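Local coordinates for protein allantoicase (Saccharomyces cerevisiae, PDB 1O59) that catalyses the hydrolysis of allantoate to (S)-ureidoglycolate and urea, letting yeast use purines as a secondary nitrogen source, at residues 284-296 against 308-320. Numbering follows the deposited sequence.
Sequences NFPQFITVEGCLK and TWVELVGKSKTGP
The ring of Phe-285 is overlaid on one face by the Gly-319–Pro-320 peptide, with Pro-320 CD 3.9 Å from the ring centroid in a CH-pi contact; chi1 of 53°, which sets CG between the backbone N and carbonyl carbon, lays the ring against Pro-320, the two side chains pointing the same way. With an alanine in place of Phe-285, Pro-320 is likely to lose the aromatic face it rests on, and a gap to open beside the Gly-319 peptide. Phe-288 receives Lys-315 over one face, where CE makes a CH-pi contact and NZ, 4.2 Å from the centroid, adds a cation-pi interaction, while the Ser-316 carbonyl meets the ring edge. At the other end, Cys-294 lies over the six-membered ring of Trp-309, its SG 4.1 Å from the centroid and 10° off the normal, and Glu-292 O approaches the indole edge.

Between these aromatic ends the backbones illustrate how a classic beta bulge is accommodated in an antiparallel pair. Val-291 O accepts from both Leu-312 N and Val-313 N, each at 2.8 Å, so two consecutive residues face one. Beyond the bulge, Gly-293 and Val-310 form a hydrogen-bonded pair. Thr-318 OG1 donates to Pro-286 O at 2.6 Å, from above the carbonyl plane, as its CG2 packs on Ile-289 CG2.

Strand 309-317 borders a five-stranded antiparallel sheet within the second allantoicase repeat; strand 336-342 flanks 288-294 on its other side. Ile-289, Val-291, Leu-312 and Val-313 pack against Tyr-326, Ile-271 and Ile-274 of strands 323-331 and 270-277, joining two antiparallel sheets in a beta sandwich, consistent with a galactose-binding-domain-like fold.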
loop_
_atom_site.group_PDB
_atom_site.type_symbol
_atom_site.label_atom_id
_atom_site.label_comp_id
_atom_site.label_asym_id
_atom_site.label_seq_id
_atom_site.Cartn_x
_atom_site.Cartn_y
_atom_site.Cartn_z
ATOM N N ASN A 284 -1.955 -5.044 24.125
ATOM C CA ASN A 284 -3.066 -4.412 23.380
ATOM C C ASN A 284 -3.651 -5.271 22.253
ATOM O O ASN A 284 -4.237 -4.766 21.320
ATOM C CB ASN A 284 -2.637 -3.047 22.803
ATOM C CG ASN A 284 -1.316 -3.102 22.000
ATOM O OD1 ASN A 284 -0.666 -4.133 21.907
ATOM N ND2 ASN A 284 -0.926 -1.969 21.434
ATOM N N PHE A 285 -3.480 -6.580 22.357
ATOM C CA PHE A 285 -4.024 -7.548 21.404
ATOM C C PHE A 285 -5.487 -7.624 21.697
ATOM O O PHE A 285 -5.890 -7.284 22.790
ATOM C CB PHE A 285 -3.335 -8.947 21.574
ATOM C CG PHE A 285 -3.363 -9.487 22.976
ATOM C CD1 PHE A 285 -2.341 -9.172 23.888
ATOM C CD2 PHE A 285 -4.373 -10.338 23.381
ATOM C CE1 PHE A 285 -2.348 -9.688 25.176
ATOM C CE2 PHE A 285 -4.392 -10.870 24.678
ATOM C CZ PHE A 285 -3.395 -10.539 25.575
ATOM N N PRO A 286 -6.319 -8.028 20.757
ATOM C CA PRO A 286 -7.761 -8.061 21.067
ATOM C C PRO A 286 -8.056 -9.122 22.100
ATOM O O PRO A 286 -7.264 -10.048 22.282
ATOM C CB PRO A 286 -8.415 -8.387 19.742
ATOM C CG PRO A 286 -7.354 -8.117 18.732
ATOM C CD PRO A 286 -6.044 -8.436 19.373
ATOM N N GLN A 287 -9.162 -8.968 22.805
ATOM C CA GLN A 287 -9.554 -9.979 23.751
ATOM C C GLN A 287 -10.157 -11.167 23.016
ATOM O O GLN A 287 -9.937 -12.307 23.415
ATOM C CB GLN A 287 -10.543 -9.395 24.748
ATOM C CG GLN A 287 -10.975 -10.355 25.777
ATOM C CD GLN A 287 -11.856 -9.724 26.766
ATOM O OE1 GLN A 287 -12.483 -8.703 26.484
ATOM N NE2 GLN A 287 -11.896 -10.296 27.950
ATOM N N PHE A 288 -10.916 -10.883 21.949
ATOM C CA PHE A 288 -11.486 -11.912 21.081
ATOM C C PHE A 288 -11.461 -11.436 19.671
ATOM O O PHE A 288 -11.262 -10.251 19.424
ATOM C CB PHE A 288 -12.959 -12.168 21.383
ATOM C CG PHE A 288 -13.246 -12.623 22.777
ATOM C CD1 PHE A 288 -13.041 -13.949 23.148
ATOM C CD2 PHE A 288 -13.783 -11.742 23.707
ATOM C CE1 PHE A 288 -13.342 -14.387 24.421
ATOM C CE2 PHE A 288 -14.079 -12.169 24.994
ATOM C CZ PHE A 288 -13.852 -13.496 25.342
ATOM N N ILE A 289 -11.708 -12.365 18.742
ATOM C CA ILE A 289 -11.920 -12.037 17.319
ATOM C C ILE A 289 -13.011 -12.915 16.702
ATOM O O ILE A 289 -13.332 -13.977 17.200
ATOM C CB ILE A 289 -10.588 -12.137 16.454
ATOM C CG1 ILE A 289 -10.100 -13.579 16.333
ATOM C CG2 ILE A 289 -9.470 -11.239 16.991
ATOM C CD1 ILE A 289 -10.644 -14.326 15.155
ATOM N N THR A 290 -13.572 -12.431 15.603
ATOM C CA THR A 290 -14.361 -13.259 14.702
ATOM C C THR A 290 -13.930 -12.948 13.272
ATOM O O THR A 290 -13.342 -11.923 13.019
ATOM C CB THR A 290 -15.916 -13.020 14.849
ATOM O OG1 THR A 290 -16.252 -11.671 14.490
ATOM C CG2 THR A 290 -16.418 -13.183 16.276
ATOM N N VAL A 291 -14.237 -13.843 12.350
ATOM C CA VAL A 291 -14.021 -13.589 10.953
ATOM C C VAL A 291 -15.288 -14.019 10.219
ATOM O O VAL A 291 -15.741 -15.140 10.401
ATOM C CB VAL A 291 -12.823 -14.374 10.403
ATOM C CG1 VAL A 291 -12.581 -14.009 8.938
ATOM C CG2 VAL A 291 -11.568 -14.129 11.257
ATOM N N GLU A 292 -15.872 -13.115 9.432
ATOM C CA GLU A 292 -16.986 -13.447 8.550
ATOM C C GLU A 292 -16.543 -13.320 7.130
ATOM O O GLU A 292 -15.586 -12.595 6.837
ATOM C CB GLU A 292 -18.146 -12.494 8.747
ATOM C CG GLU A 292 -18.709 -12.528 10.158
ATOM C CD GLU A 292 -18.658 -11.161 10.794
ATOM O OE1 GLU A 292 -19.755 -10.521 10.742
ATOM O OE2 GLU A 292 -17.519 -10.742 11.273
ATOM N N GLY A 293 -17.256 -14.032 6.265
ATOM C CA GLY A 293 -17.124 -13.917 4.837
ATOM C C GLY A 293 -18.429 -13.492 4.202
ATOM O O GLY A 293 -19.504 -13.636 4.779
ATOM N N CYS A 294 -18.350 -12.947 3.004
ATOM C CA CYS A 294 -19.559 -12.695 2.271
ATOM C C CYS A 294 -19.324 -12.664 0.774
ATOM O O CYS A 294 -18.210 -12.445 0.331
ATOM C CB CYS A 294 -20.190 -11.401 2.760
ATOM S SG CYS A 294 -20.157 -10.065 1.587
ATOM N N LEU A 295 -20.384 -12.884 0.009
ATOM C CA LEU A 295 -20.309 -12.848 -1.447
ATOM C C LEU A 295 -21.018 -11.598 -2.007
ATOM O O LEU A 295 -22.254 -11.481 -1.890
ATOM C CB LEU A 295 -20.934 -14.123 -2.005
ATOM C CG LEU A 295 -20.987 -14.288 -3.527
ATOM C CD1 LEU A 295 -19.613 -14.105 -4.187
ATOM C CD2 LEU A 295 -21.561 -15.648 -3.838
ATOM N N LYS A 296 -20.238 -10.675 -2.600
ATOM C CA LYS A 296 -20.764 -9.395 -3.164
ATOM C C LYS A 296 -20.976 -9.517 -4.664
ATOM O O LYS A 296 -20.372 -10.366 -5.311
ATOM C CB LYS A 296 -19.813 -8.197 -2.867
ATOM C CG LYS A 296 -20.328 -7.051 -1.866
ATOM C CD LYS A 296 -19.779 -7.108 -0.372
ATOM C CE LYS A 296 -19.096 -5.765 0.129
ATOM N NZ LYS A 296 -19.068 -5.491 1.622
ATOM N N THR A 308 -24.353 -9.376 2.996
ATOM C CA THR A 308 -24.855 -10.656 3.532
ATOM C C THR A 308 -23.754 -11.572 4.165
ATOM O O THR A 308 -23.221 -12.500 3.526
ATOM C CB THR A 308 -25.580 -11.381 2.431
ATOM O OG1 THR A 308 -26.087 -12.625 2.942
ATOM C CG2 THR A 308 -24.586 -11.713 1.228
ATOM N N TRP A 309 -23.460 -11.310 5.437
ATOM C CA TRP A 309 -22.295 -11.881 6.097
ATOM C C TRP A 309 -22.583 -13.155 6.865
ATOM O O TRP A 309 -23.506 -13.202 7.656
ATOM C CB TRP A 309 -21.697 -10.858 7.053
ATOM C CG TRP A 309 -21.045 -9.693 6.339
ATOM C CD1 TRP A 309 -21.620 -8.503 6.040
ATOM C CD2 TRP A 309 -19.704 -9.623 5.838
ATOM N NE1 TRP A 309 -20.728 -7.691 5.392
ATOM C CE2 TRP A 309 -19.541 -8.352 5.251
ATOM C CE3 TRP A 309 -18.626 -10.509 5.817
ATOM C CZ2 TRP A 309 -18.361 -7.942 4.664
ATOM C CZ3 TRP A 309 -17.442 -10.100 5.219
ATOM C CH2 TRP A 309 -17.317 -8.823 4.665
ATOM N N VAL A 310 -21.753 -14.167 6.630
ATOM C CA VAL A 310 -21.842 -15.477 7.270
ATOM C C VAL A 310 -20.570 -15.740 8.061
ATOM O O VAL A 310 -19.521 -15.234 7.721
ATOM C CB VAL A 310 -22.045 -16.626 6.218
ATOM C CG1 VAL A 310 -23.253 -16.349 5.363
ATOM C CG2 VAL A 310 -20.810 -16.820 5.311
ATOM N N GLU A 311 -20.664 -16.549 9.106
ATOM C CA GLU A 311 -19.533 -16.771 9.989
ATOM C C GLU A 311 -18.506 -17.719 9.392
ATOM O O GLU A 311 -18.880 -18.760 8.865
ATOM C CB GLU A 311 -20.026 -17.364 11.296
ATOM C CG GLU A 311 -18.936 -17.882 12.232
ATOM C CD GLU A 311 -19.520 -18.293 13.576
ATOM O OE1 GLU A 311 -19.710 -17.398 14.442
ATOM O OE2 GLU A 311 -19.810 -19.496 13.759
ATOM N N LEU A 312 -17.221 -17.363 9.499
ATOM C CA LEU A 312 -16.117 -18.283 9.178
ATOM C C LEU A 312 -15.372 -18.673 10.443
ATOM O O LEU A 312 -15.093 -19.837 10.654
ATOM C CB LEU A 312 -15.131 -17.658 8.184
ATOM C CG LEU A 312 -15.676 -17.216 6.833
ATOM C CD1 LEU A 312 -14.637 -16.394 6.139
ATOM C CD2 LEU A 312 -16.083 -18.404 6.021
ATOM N N VAL A 313 -15.029 -17.683 11.258
ATOM C CA VAL A 313 -14.547 -17.921 12.615
ATOM C C VAL A 313 -15.469 -17.248 13.639
ATOM O O VAL A 313 -15.760 -16.060 13.554
ATOM C CB VAL A 313 -13.091 -17.462 12.808
ATOM C CG1 VAL A 313 -12.633 -17.734 14.229
ATOM C CG2 VAL A 313 -12.174 -18.173 11.815
ATOM N N GLY A 314 -15.963 -18.067 14.566
ATOM C CA GLY A 314 -16.778 -17.626 15.679
ATOM C C GLY A 314 -15.910 -17.042 16.757
ATOM O O GLY A 314 -14.692 -17.028 16.637
ATOM N N LYS A 315 -16.556 -16.533 17.806
ATOM C CA LYS A 315 -15.873 -15.750 18.845
ATOM C C LYS A 315 -14.751 -16.600 19.409
ATOM O O LYS A 315 -15.003 -17.693 19.903
ATOM C CB LYS A 315 -16.862 -15.323 19.937
ATOM C CG LYS A 315 -16.337 -14.290 20.937
ATOM C CD LYS A 315 -17.492 -13.699 21.741
ATOM C CE LYS A 315 -17.022 -12.908 22.974
ATOM N NZ LYS A 315 -17.785 -13.240 24.246
ATOM N N SER A 316 -13.519 -16.100 19.301
ATOM C CA SER A 316 -12.325 -16.862 19.624
ATOM C C SER A 316 -11.431 -16.007 20.468
ATOM O O SER A 316 -11.115 -14.884 20.083
ATOM C CB SER A 316 -11.566 -17.236 18.347
ATOM O OG SER A 316 -12.269 -18.201 17.595
ATOM N N LYS A 317 -11.007 -16.554 21.604
ATOM C CA LYS A 317 -10.087 -15.875 22.514
ATOM C C LYS A 317 -8.700 -15.747 21.851
ATOM O O LYS A 317 -8.191 -16.710 21.290
ATOM C CB LYS A 317 -9.965 -16.634 23.859
ATOM C CG LYS A 317 -9.468 -15.751 24.990
ATOM C CD LYS A 317 -9.280 -16.461 26.359
ATOM C CE LYS A 317 -9.002 -15.421 27.512
ATOM N NZ LYS A 317 -10.074 -14.308 27.599
ATOM N N THR A 318 -8.126 -14.543 21.929
ATOM C CA THR A 318 -6.824 -14.222 21.337
ATOM C C THR A 318 -5.768 -13.892 22.396
ATOM O O THR A 318 -6.078 -13.521 23.549
ATOM C CB THR A 318 -6.918 -13.062 20.272
ATOM O OG1 THR A 318 -7.790 -12.005 20.713
ATOM C CG2 THR A 318 -7.557 -13.565 18.976
ATOM N N GLY A 319 -4.518 -14.088 21.971
ATOM C CA GLY A 319 -3.357 -13.989 22.831
ATOM C C GLY A 319 -2.390 -12.996 22.227
ATOM O O GLY A 319 -2.582 -12.537 21.092
ATOM N N PRO A 320 -1.354 -12.657 22.988
ATOM C CA PRO A 320 -0.374 -11.708 22.532
ATOM C C PRO A 320 0.559 -12.364 21.571
ATOM O O PRO A 320 0.983 -13.517 21.790
ATOM C CB PRO A 320 0.401 -11.350 23.811
ATOM C CG PRO A 320 0.281 -12.504 24.692
ATOM C CD PRO A 320 -1.041 -13.152 24.343
HETATM O O HOH W 1 -8.161 -12.869 25.366
HETATM O O HOH W 2 -22.434 -14.578 1.161
#